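KLLA0E08119p (Kluyveromyces lactis, PDB 3VA7) probably makes urea-1-carboxylate (allophanate) from urea, hydrogencarbonate and ATP with biotin as carrier, this chain being the urea carboxylase part of a longer bifunctional enzyme. Local coordinates at residues Y840-D845 with I899-L904; Y369-N372 with D376-P379; K29-V34 with I344-S349; V943-E948 with I1197-K1202. One frame throughout, in Å; residues are numbered along the deposited sequence.

Along the chain the order is interaction 3, interaction 2, interaction 1, interaction 4; the two segments of interaction 3 lie 310 residues apart, those of interaction 4 249. Interactions 3 and 2 both belong to the biotin carboxylation region, where helix 337-345 is followed by strand 362-372; their centres are about 39 Å apart. Interaction 1 lies in the carboxyltransferase region, its centre about 76 Å from that of interaction 3 and on the opposite side of the chain's centre. Interaction 4, centred about 39 Å from interaction 1, joins helix 937-949 of the carboxyltransferase to the biotin-bearing hairpin. The carrier is thus captured at the carboxyltransferase, while interactions 2 and 3 have centres about 37 and 64 Å from that of interaction 4.

Interaction 1 of 4, residues Y840-D845 with I899-L904; sequences YRQAGD and INQKAL. With NA (sodium ion), chain K.
The amide of Gln901 brings its NE2 to OE1 of the Gln842 amide, the two extended chains crossing at about a right angle and the amide planes turned 47° apart. Gln901 NE2 donates to Gln842 OE1 at 3.1 Å in an almost straight bond, with an N-H...O angle of 174°. The acceptor lies in the amide plane of Gln901, whereas the donor stands somewhat tilted from the carbonyl plane of Gln842. Having CG anti to the backbone N (chi1 -159°), Gln901 stretches from the first turn of helix 901-912 to the end of strand 838-842. This strand belongs to the five-stranded antiparallel sheet in the region of carboxyltransferase subdomains C and D, and Tyr840, earlier on it, packs against Leu905, Leu908 and Ile909 of the same helix. Gln901 NE2 also donates to a water at 2.7 Å, which in turn donates to Gly844 O over 3.1 Å, tying the helix start to the turn after the strand. The amide of Gln842 is fixed through its nitrogen too, NE2 bonding to Cys669 O. Just beyond Gly844, Asp845 points away from the helix and binds a sodium ion through OD2, together with Glu764 and a water.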
# COMPACT_ATOMS: atom_id res chain seq x y z
N TYR A 840 25.95 23.76 14.41
CA TYR A 840 25.92 22.34 14.55
C TYR A 840 25.17 22.02 15.84
O TYR A 840 25.59 22.45 16.94
CB TYR A 840 27.35 21.80 14.58
CG TYR A 840 28.13 22.02 13.28
CD1 TYR A 840 28.95 23.15 13.08
CD2 TYR A 840 28.05 21.08 12.25
CE1 TYR A 840 29.65 23.33 11.87
CE2 TYR A 840 28.77 21.24 11.07
CZ TYR A 840 29.56 22.36 10.87
OH TYR A 840 30.23 22.47 9.64
N ARG A 841 24.04 21.30 15.71
CA ARG A 841 23.24 20.94 16.88
C ARG A 841 23.13 19.42 17.06
O ARG A 841 23.00 18.65 16.09
CB ARG A 841 21.84 21.57 16.89
CG ARG A 841 21.79 22.95 16.36
CD ARG A 841 20.39 23.54 16.24
NE ARG A 841 20.14 24.25 17.46
CZ ARG A 841 20.09 25.56 17.52
NH1 ARG A 841 20.25 26.27 16.41
NH2 ARG A 841 19.87 26.14 18.68
N GLN A 842 23.27 19.02 18.31
CA GLN A 842 23.14 17.67 18.64
C GLN A 842 21.67 17.32 18.47
O GLN A 842 20.81 18.00 19.04
CB GLN A 842 23.53 17.53 20.10
CG GLN A 842 23.20 16.18 20.71
CD GLN A 842 23.72 16.10 22.14
OE1 GLN A 842 24.61 15.30 22.45
NE2 GLN A 842 23.17 16.94 23.00
N ALA A 843 21.36 16.25 17.76
CA ALA A 843 19.96 15.91 17.48
C ALA A 843 19.71 14.43 17.60
O ALA A 843 19.42 13.75 16.61
CB ALA A 843 19.56 16.42 16.07
N GLY A 844 19.82 13.94 18.81
CA GLY A 844 19.69 12.52 19.05
C GLY A 844 21.01 11.80 19.08
O GLY A 844 22.00 12.22 18.52
N ASP A 845 21.03 10.74 19.83
CA ASP A 845 22.00 9.66 19.82
C ASP A 845 22.65 9.40 18.38
O ASP A 845 23.77 8.91 18.25
CB ASP A 845 21.10 8.48 20.32
CG ASP A 845 21.84 7.26 20.60
OD1 ASP A 845 21.99 6.95 21.77
OD2 ASP A 845 22.29 6.53 19.68
N ILE A 899 31.94 5.86 13.83
CA ILE A 899 32.46 7.22 13.95
C ILE A 899 31.72 7.80 15.11
O ILE A 899 30.53 7.57 15.18
CB ILE A 899 32.17 8.05 12.64
CG1 ILE A 899 32.71 9.47 12.76
CG2 ILE A 899 30.66 8.06 12.34
CD1 ILE A 899 32.79 10.22 11.43
N ASN A 900 32.38 8.50 16.04
CA ASN A 900 31.68 9.07 17.19
C ASN A 900 31.28 10.49 16.94
O ASN A 900 31.72 11.10 15.96
CB ASN A 900 32.48 8.98 18.51
CG ASN A 900 33.86 9.64 18.42
OD1 ASN A 900 34.87 8.94 18.35
ND2 ASN A 900 33.92 10.98 18.40
N GLN A 901 30.47 11.04 17.82
CA GLN A 901 29.97 12.37 17.67
C GLN A 901 31.07 13.40 17.41
O GLN A 901 30.96 14.22 16.47
CB GLN A 901 29.17 12.77 18.92
CG GLN A 901 28.20 13.87 18.70
CD GLN A 901 27.58 14.37 19.99
OE1 GLN A 901 28.28 14.80 20.93
NE2 GLN A 901 26.24 14.34 20.04
N LYS A 902 32.10 13.36 18.25
CA LYS A 902 33.16 14.35 18.21
C LYS A 902 33.87 14.29 16.89
O LYS A 902 34.10 15.33 16.29
CB LYS A 902 34.15 14.14 19.36
CG LYS A 902 33.73 14.77 20.69
CD LYS A 902 34.86 14.62 21.75
CE LYS A 902 34.43 15.15 23.16
NZ LYS A 902 35.62 15.19 24.10
N ALA A 903 34.14 13.07 16.41
CA ALA A 903 34.82 12.87 15.12
C ALA A 903 34.03 13.38 13.91
O ALA A 903 34.65 14.00 12.97
CB ALA A 903 35.21 11.39 14.92
N LEU A 904 32.70 13.12 13.91
CA LEU A 904 31.86 13.55 12.81
C LEU A 904 31.76 15.12 12.78
O LEU A 904 31.90 15.77 11.71
CB LEU A 904 30.50 12.87 12.93
CG LEU A 904 29.41 13.51 12.09
CD1 LEU A 904 29.75 13.26 10.65
CD2 LEU A 904 28.07 12.95 12.42
NA NA K . 22.98 4.76 18.90
O HOH W 1 24.70 13.56 18.02
O HOH W 2 22.98 2.95 16.59

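Interaction 2 of 4, residues Y369-N372 with D376-P379; sequences YAEN and DFRP
Glu371 and Asn372 run antiparallel to Arg378 and Pro379, the end-to-end directions of the touching parts being 154° apart. Glu371 faces Pro379 as a non-hydrogen-bonded pair, their CA atoms 4.4 Å from each other. Toward the turn, Asn372 N donates to Arg378 O at 3.0 Å, and Phe377 N returns a bond to Asn372 O at 2.7 Å. A CA-H...O contact, Glu371 CA to Arg378 O at 3.5 Å, adds to the pairing. Asp376 and Phe377 both have positive phi, which lets the chain reverse within a few residues. These weakly paired ends close the beta hairpin of strands 362-372 and 378-383 in the C-terminal domain region of the biotin carboxylase. On the face bearing Glu371, the extended carboxylate chain lies beside Phe377: CG rests 3.5 Å from Phe377 O, and OE1 comes to the ring edge, in its plane, 3.7 Å from CD2. Carboxylate and ring are nearly perpendicular, at 83°. Arg261 makes a cation-pi contact with the same ring, and Tyr448 meets it edge-to-face. Asn372 leaves the hairpin on the opposite face from Glu371; there its CG lies anti to the backbone N (chi1 -169°), and OD1 accepts a bond from Val374 N, as in an Asx turn at the mouth of the loop.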
# COMPACT_ATOMS: atom_id res chain seq x y z
N TYR A 369 -6.54 -18.04 -10.09
CA TYR A 369 -7.73 -17.27 -9.69
C TYR A 369 -7.48 -16.36 -8.48
O TYR A 369 -6.77 -16.74 -7.54
CB TYR A 369 -8.88 -18.23 -9.33
CG TYR A 369 -9.54 -18.93 -10.50
CD1 TYR A 369 -10.51 -18.26 -11.25
CD2 TYR A 369 -9.25 -20.25 -10.83
CE1 TYR A 369 -11.14 -18.86 -12.33
CE2 TYR A 369 -9.88 -20.87 -11.90
CZ TYR A 369 -10.84 -20.16 -12.65
OH TYR A 369 -11.49 -20.68 -13.75
N ALA A 370 -8.09 -15.16 -8.49
CA ALA A 370 -8.18 -14.32 -7.30
C ALA A 370 -9.25 -14.90 -6.40
O ALA A 370 -10.42 -14.48 -6.42
CB ALA A 370 -8.52 -12.93 -7.68
N GLU A 371 -8.87 -15.89 -5.61
CA GLU A 371 -9.79 -16.62 -4.75
C GLU A 371 -9.07 -17.07 -3.49
O GLU A 371 -7.83 -17.25 -3.50
CB GLU A 371 -10.19 -17.93 -5.40
CG GLU A 371 -11.46 -17.97 -6.12
CD GLU A 371 -11.52 -19.24 -6.95
OE1 GLU A 371 -10.57 -20.06 -6.79
OE2 GLU A 371 -12.49 -19.39 -7.76
N ASN A 372 -9.86 -17.34 -2.44
CA ASN A 372 -9.31 -17.90 -1.21
C ASN A 372 -9.59 -19.40 -0.98
O ASN A 372 -10.69 -19.79 -0.56
CB ASN A 372 -9.77 -17.04 -0.03
CG ASN A 372 -9.04 -17.39 1.22
OD1 ASN A 372 -8.23 -18.30 1.22
ND2 ASN A 372 -9.31 -16.68 2.29
N ASP A 376 -13.33 -21.26 1.32
CA ASP A 376 -14.39 -21.67 0.39
C ASP A 376 -14.29 -21.10 -1.04
O ASP A 376 -15.30 -20.97 -1.75
CB ASP A 376 -15.79 -21.31 0.96
CG ASP A 376 -16.17 -22.16 2.18
OD1 ASP A 376 -16.33 -23.40 2.02
OD2 ASP A 376 -16.34 -21.58 3.27
N PHE A 377 -13.08 -20.73 -1.45
CA PHE A 377 -12.88 -20.21 -2.80
C PHE A 377 -13.74 -18.96 -3.06
O PHE A 377 -14.29 -18.75 -4.15
CB PHE A 377 -13.07 -21.31 -3.84
CG PHE A 377 -12.23 -22.52 -3.56
CD1 PHE A 377 -12.68 -23.51 -2.68
CD2 PHE A 377 -10.96 -22.63 -4.14
CE1 PHE A 377 -11.90 -24.62 -2.39
CE2 PHE A 377 -10.16 -23.73 -3.87
CZ PHE A 377 -10.63 -24.74 -2.98
N ARG A 378 -13.81 -18.15 -2.01
CA ARG A 378 -14.46 -16.87 -2.01
C ARG A 378 -13.58 -15.86 -2.79
O ARG A 378 -12.37 -15.76 -2.56
CB ARG A 378 -14.65 -16.46 -0.53
CG ARG A 378 -14.86 -14.97 -0.25
CD ARG A 378 -14.75 -14.64 1.27
NE ARG A 378 -14.60 -13.19 1.50
CZ ARG A 378 -15.59 -12.34 1.76
NH1 ARG A 378 -16.86 -12.75 1.84
NH2 ARG A 378 -15.31 -11.05 1.95
N PRO A 379 -14.19 -15.14 -3.73
CA PRO A 379 -13.45 -14.22 -4.58
C PRO A 379 -12.74 -13.17 -3.75
O PRO A 379 -13.25 -12.72 -2.74
CB PRO A 379 -14.54 -13.59 -5.47
CG PRO A 379 -15.83 -13.83 -4.74
CD PRO A 379 -15.63 -15.16 -4.07

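Interaction 3 of 4, residues K29-V34 with I344-S349; sequences KPFETV and IAANDS
The turn that presents Ala346 to Pro30 and Phe31 is closed by a backbone hydrogen bond, Asn347 N to Ile344 O at 3.0 Å. A second one, from Asp348 N to Arg343 O, completes a Schellman motif ending helix 337-345, with Asn347 at positive phi. No hydrogen bond joins the segments; the contact is mostly apolar, with the carbonyl oxygens of Pro30 and Ala345 at its margins. The CB of Ala346 sits over one face of the Phe31 ring, nearest to CZ at 3.5 Å, and also touches Pro30 CB at 3.7 Å. Ala345 approaches differently, its carbonyl O standing at the ring edge, 3.9 Å from CZ. Phe31 reaches the helix end because its CG lies beside the backbone N and anti to the carbonyl carbon (chi1 -60°). This packing joins the lead-in to strand 33-36, the middle strand of the five-stranded parallel sheet of the biotin carboxylase N-terminal region, to a helix from far along the chain. Replacing Phe31 by alanine would probably leave the methyl of Ala346 without its aromatic face and open a gap between the lead-in and the helix end. The Phe31 side chain also touches Gln105 and Ala106, whereas Pro30 rests on Met53 at the end of helix 40-53.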
# COMPACT_ATOMS: atom_id res chain seq x y z
N LYS A 29 -5.56 -11.59 -45.83
CA LYS A 29 -6.05 -10.98 -44.60
C LYS A 29 -7.58 -11.18 -44.50
O LYS A 29 -8.36 -10.54 -45.24
CB LYS A 29 -5.68 -9.51 -44.53
CG LYS A 29 -5.83 -8.89 -43.15
CD LYS A 29 -4.96 -7.68 -42.99
CE LYS A 29 -3.54 -8.02 -43.38
NZ LYS A 29 -2.75 -6.79 -43.61
N PRO A 30 -8.03 -12.08 -43.59
CA PRO A 30 -9.45 -12.43 -43.49
C PRO A 30 -10.39 -11.25 -43.30
O PRO A 30 -11.48 -11.24 -43.87
CB PRO A 30 -9.50 -13.36 -42.26
CG PRO A 30 -8.16 -13.26 -41.63
CD PRO A 30 -7.21 -12.94 -42.72
N PHE A 31 -9.97 -10.29 -42.47
CA PHE A 31 -10.78 -9.16 -42.04
C PHE A 31 -9.82 -7.99 -41.74
O PHE A 31 -8.65 -8.21 -41.43
CB PHE A 31 -11.56 -9.45 -40.77
CG PHE A 31 -12.53 -10.60 -40.86
CD1 PHE A 31 -13.77 -10.44 -41.48
CD2 PHE A 31 -12.23 -11.82 -40.25
CE1 PHE A 31 -14.67 -11.49 -41.54
CE2 PHE A 31 -13.13 -12.87 -40.30
CZ PHE A 31 -14.36 -12.70 -40.95
N GLU A 32 -10.34 -6.78 -41.84
CA GLU A 32 -9.54 -5.59 -41.77
C GLU A 32 -9.57 -5.09 -40.32
O GLU A 32 -8.54 -4.86 -39.70
CB GLU A 32 -10.11 -4.57 -42.77
CG GLU A 32 -9.09 -3.80 -43.62
CD GLU A 32 -8.03 -4.70 -44.28
OE1 GLU A 32 -8.44 -5.68 -44.96
OE2 GLU A 32 -6.79 -4.43 -44.11
N THR A 33 -10.78 -4.95 -39.78
CA THR A 33 -10.93 -4.62 -38.38
C THR A 33 -11.88 -5.68 -37.77
O THR A 33 -12.84 -6.10 -38.44
CB THR A 33 -11.39 -3.13 -38.17
OG1 THR A 33 -12.71 -2.95 -38.65
CG2 THR A 33 -10.58 -2.17 -38.98
N VAL A 34 -11.60 -6.14 -36.55
CA VAL A 34 -12.37 -7.19 -35.86
C VAL A 34 -12.69 -6.72 -34.43
O VAL A 34 -11.81 -6.27 -33.74
CB VAL A 34 -11.54 -8.55 -35.77
CG1 VAL A 34 -12.16 -9.50 -34.77
CG2 VAL A 34 -11.43 -9.26 -37.09
N ILE A 344 -11.24 -19.27 -41.08
CA ILE A 344 -12.39 -20.08 -41.44
C ILE A 344 -13.63 -19.21 -41.56
O ILE A 344 -14.43 -19.42 -42.46
CB ILE A 344 -12.68 -21.20 -40.41
CG1 ILE A 344 -11.62 -22.29 -40.51
CG2 ILE A 344 -14.13 -21.75 -40.58
CD1 ILE A 344 -11.63 -23.21 -39.34
N ALA A 345 -13.78 -18.27 -40.63
CA ALA A 345 -14.97 -17.44 -40.54
C ALA A 345 -15.09 -16.52 -41.72
O ALA A 345 -16.19 -15.96 -41.93
CB ALA A 345 -14.98 -16.62 -39.29
N ALA A 346 -13.99 -16.35 -42.47
CA ALA A 346 -13.97 -15.45 -43.60
C ALA A 346 -13.87 -16.27 -44.92
O ALA A 346 -13.55 -15.72 -45.99
CB ALA A 346 -12.83 -14.51 -43.46
N ASN A 347 -14.13 -17.58 -44.80
CA ASN A 347 -14.22 -18.55 -45.91
C ASN A 347 -12.94 -18.70 -46.64
O ASN A 347 -12.92 -18.89 -47.83
CB ASN A 347 -15.35 -18.24 -46.94
CG ASN A 347 -16.75 -18.15 -46.31
OD1 ASN A 347 -17.07 -18.73 -45.26
ND2 ASN A 347 -17.59 -17.42 -46.99
N ASP A 348 -11.86 -18.56 -45.92
CA ASP A 348 -10.53 -18.71 -46.48
C ASP A 348 -9.94 -19.79 -45.57
O ASP A 348 -8.85 -19.64 -44.98
CB ASP A 348 -9.78 -17.37 -46.46
CG ASP A 348 -8.33 -17.48 -46.92
OD1 ASP A 348 -8.02 -17.08 -48.08
OD2 ASP A 348 -7.46 -17.93 -46.13
N SER A 349 -10.69 -20.88 -45.45
CA SER A 349 -10.28 -21.97 -44.59
C SER A 349 -8.96 -22.67 -45.04
O SER A 349 -8.67 -22.81 -46.23
CB SER A 349 -11.48 -22.93 -44.34
OG SER A 349 -11.08 -24.28 -44.07

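Interaction 4 of 4, residues V943-E948 with I1197-K1202; sequences VTRYRE and IIEAMK. With BTI (5-(hexahydro-2-oxo-1H-thieno[3,4-D]imidazol-6-yl)pentanal), chain B.
Arg945 reaches across to Glu1199 through a chain stretched from CG to NE, its CG anti to the backbone N (chi1 157°). That shape carries the guanidinium from helix 937-949 to strand 1194-1200, where NH2 donates to Glu1199 OE2 at 3.0 Å with an N-H...O angle of 155°, forming a salt bridge. Glu1199 is likewise extended and points toward the helix; the two side chains cross at about a right angle with their flat groups 61° apart. The oxygen lies in the guanidinium plane, at its edge, yet NH2 comes to it from above the carboxylate plane. A water links the same pair a second time, accepting from Arg945 NE at 2.8 Å and donating to Glu1199 OE2 at 2.7 Å. Thr1018 OG1 adds a third bond to OE2, while OE1 is held by Asn696 ND2. A leucine in place of Arg945 would probably leave Glu1199 without its counter-charge and the water without a donor group to accept from. The extended side chain of Lys1202 leads away from the salt bridge, its NZ bonded covalently to C11, the carbonyl carbon of biotin's valeryl arm, at 1.3 Å. Met1201 and Lys1202, both at positive phi, form the tight turn between strands 1194-1200 and 1203-1208: the Ala-Met-Lys hairpin turn characteristic of biotinyl domains, docked here against the carboxyltransferase.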
# COMPACT_ATOMS: atom_id res chain seq x y z
N VAL A 943 -10.41 20.97 7.35
CA VAL A 943 -10.51 22.05 8.32
C VAL A 943 -11.73 21.84 9.21
O VAL A 943 -11.65 22.04 10.43
CB VAL A 943 -10.57 23.44 7.67
CG1 VAL A 943 -10.53 24.48 8.76
CG2 VAL A 943 -9.41 23.66 6.66
N THR A 944 -12.84 21.40 8.64
CA THR A 944 -14.00 21.15 9.45
C THR A 944 -13.71 20.16 10.57
O THR A 944 -13.99 20.41 11.73
CB THR A 944 -15.25 20.77 8.61
OG1 THR A 944 -15.69 21.95 7.90
CG2 THR A 944 -16.38 20.16 9.52
N ARG A 945 -13.16 19.04 10.21
CA ARG A 945 -12.82 18.04 11.19
C ARG A 945 -11.88 18.66 12.27
O ARG A 945 -11.96 18.37 13.49
CB ARG A 945 -12.13 16.90 10.44
CG ARG A 945 -11.23 16.04 11.29
CD ARG A 945 -10.96 14.63 10.67
NE ARG A 945 -10.27 13.86 11.72
CZ ARG A 945 -9.98 12.57 11.68
NH1 ARG A 945 -10.26 11.82 10.61
NH2 ARG A 945 -9.36 12.06 12.74
N TYR A 946 -11.00 19.55 11.85
CA TYR A 946 -10.10 20.13 12.82
C TYR A 946 -10.88 21.05 13.78
O TYR A 946 -10.64 21.07 14.99
CB TYR A 946 -8.96 20.84 12.09
CG TYR A 946 -8.02 21.45 13.00
CD1 TYR A 946 -7.02 20.68 13.60
CD2 TYR A 946 -8.14 22.80 13.34
CE1 TYR A 946 -6.12 21.26 14.53
CE2 TYR A 946 -7.25 23.40 14.25
CZ TYR A 946 -6.24 22.61 14.83
OH TYR A 946 -5.34 23.19 15.69
N ARG A 947 -11.85 21.78 13.23
CA ARG A 947 -12.73 22.63 14.05
C ARG A 947 -13.57 21.85 15.04
O ARG A 947 -13.81 22.32 16.13
CB ARG A 947 -13.61 23.55 13.20
CG ARG A 947 -12.83 24.66 12.55
CD ARG A 947 -13.74 25.62 11.73
NE ARG A 947 -14.53 24.93 10.70
CZ ARG A 947 -15.80 24.56 10.89
NH1 ARG A 947 -16.42 24.83 12.06
NH2 ARG A 947 -16.46 23.93 9.91
N GLU A 948 -14.01 20.66 14.65
CA GLU A 948 -14.92 19.96 15.50
C GLU A 948 -14.23 18.94 16.40
O GLU A 948 -14.83 18.47 17.37
CB GLU A 948 -16.26 19.53 14.80
CG GLU A 948 -16.11 18.82 13.50
CD GLU A 948 -17.38 18.66 12.67
OE1 GLU A 948 -17.56 17.50 12.23
OE2 GLU A 948 -18.11 19.63 12.35
N ILE A 1197 -19.60 8.78 17.54
CA ILE A 1197 -18.22 8.85 17.07
C ILE A 1197 -17.28 9.58 18.06
O ILE A 1197 -17.58 10.66 18.59
CB ILE A 1197 -18.16 9.49 15.68
CG1 ILE A 1197 -18.93 8.67 14.63
CG2 ILE A 1197 -16.76 9.58 15.20
CD1 ILE A 1197 -19.09 9.45 13.29
N ILE A 1198 -16.12 8.98 18.26
CA ILE A 1198 -15.09 9.48 19.17
C ILE A 1198 -13.92 9.78 18.28
O ILE A 1198 -13.79 9.19 17.20
CB ILE A 1198 -14.85 8.31 20.26
CG1 ILE A 1198 -15.91 8.38 21.35
CG2 ILE A 1198 -13.44 8.14 20.84
CD1 ILE A 1198 -16.28 9.80 21.73
N GLU A 1199 -13.07 10.71 18.64
CA GLU A 1199 -11.69 10.60 18.10
C GLU A 1199 -10.82 9.97 19.15
O GLU A 1199 -10.67 10.52 20.25
CB GLU A 1199 -11.07 11.93 17.62
CG GLU A 1199 -9.72 11.73 16.88
CD GLU A 1199 -9.05 13.02 16.46
OE1 GLU A 1199 -9.11 14.04 17.20
OE2 GLU A 1199 -8.43 13.02 15.38
N ALA A 1200 -10.26 8.81 18.81
CA ALA A 1200 -9.28 8.12 19.64
C ALA A 1200 -8.06 7.79 18.79
O ALA A 1200 -8.19 7.20 17.70
CB ALA A 1200 -9.85 6.86 20.18
N MET A 1201 -6.86 8.16 19.26
CA MET A 1201 -5.64 7.74 18.57
C MET A 1201 -5.66 8.17 17.12
O MET A 1201 -5.34 7.38 16.24
CB MET A 1201 -5.47 6.24 18.65
CG MET A 1201 -5.38 5.74 20.05
SD MET A 1201 -5.30 3.94 20.04
CE MET A 1201 -7.03 3.53 20.24
N LYS A 1202 -6.06 9.44 16.89
CA LYS A 1202 -6.11 10.07 15.58
C LYS A 1202 -7.03 9.37 14.58
O LYS A 1202 -6.90 9.55 13.37
CB LYS A 1202 -4.70 10.16 15.01
CG LYS A 1202 -3.70 10.62 16.04
CD LYS A 1202 -2.44 11.23 15.48
CE LYS A 1202 -1.38 11.08 16.55
NZ LYS A 1202 0.00 11.53 16.25
C11 BTI B . 0.37 12.75 15.85
O11 BTI B . -0.50 13.65 15.64
C10 BTI B . 1.87 12.85 15.47
C9 BTI B . 2.15 14.15 14.71
C8 BTI B . 3.61 14.53 14.55
C7 BTI B . 3.87 16.02 14.26
C2 BTI B . 3.04 16.61 13.13
S1 BTI B . 3.30 15.79 11.59
C6 BTI B . 2.79 17.18 10.63
C5 BTI B . 3.03 18.43 11.44
N3 BTI B . 4.28 18.91 10.91
C3 BTI B . 5.25 18.77 11.77
O3 BTI B . 6.48 19.17 11.55
N2 BTI B . 4.84 18.22 12.90
C4 BTI B . 3.38 18.07 12.89
O HOH W 3 -9.29 15.17 14.02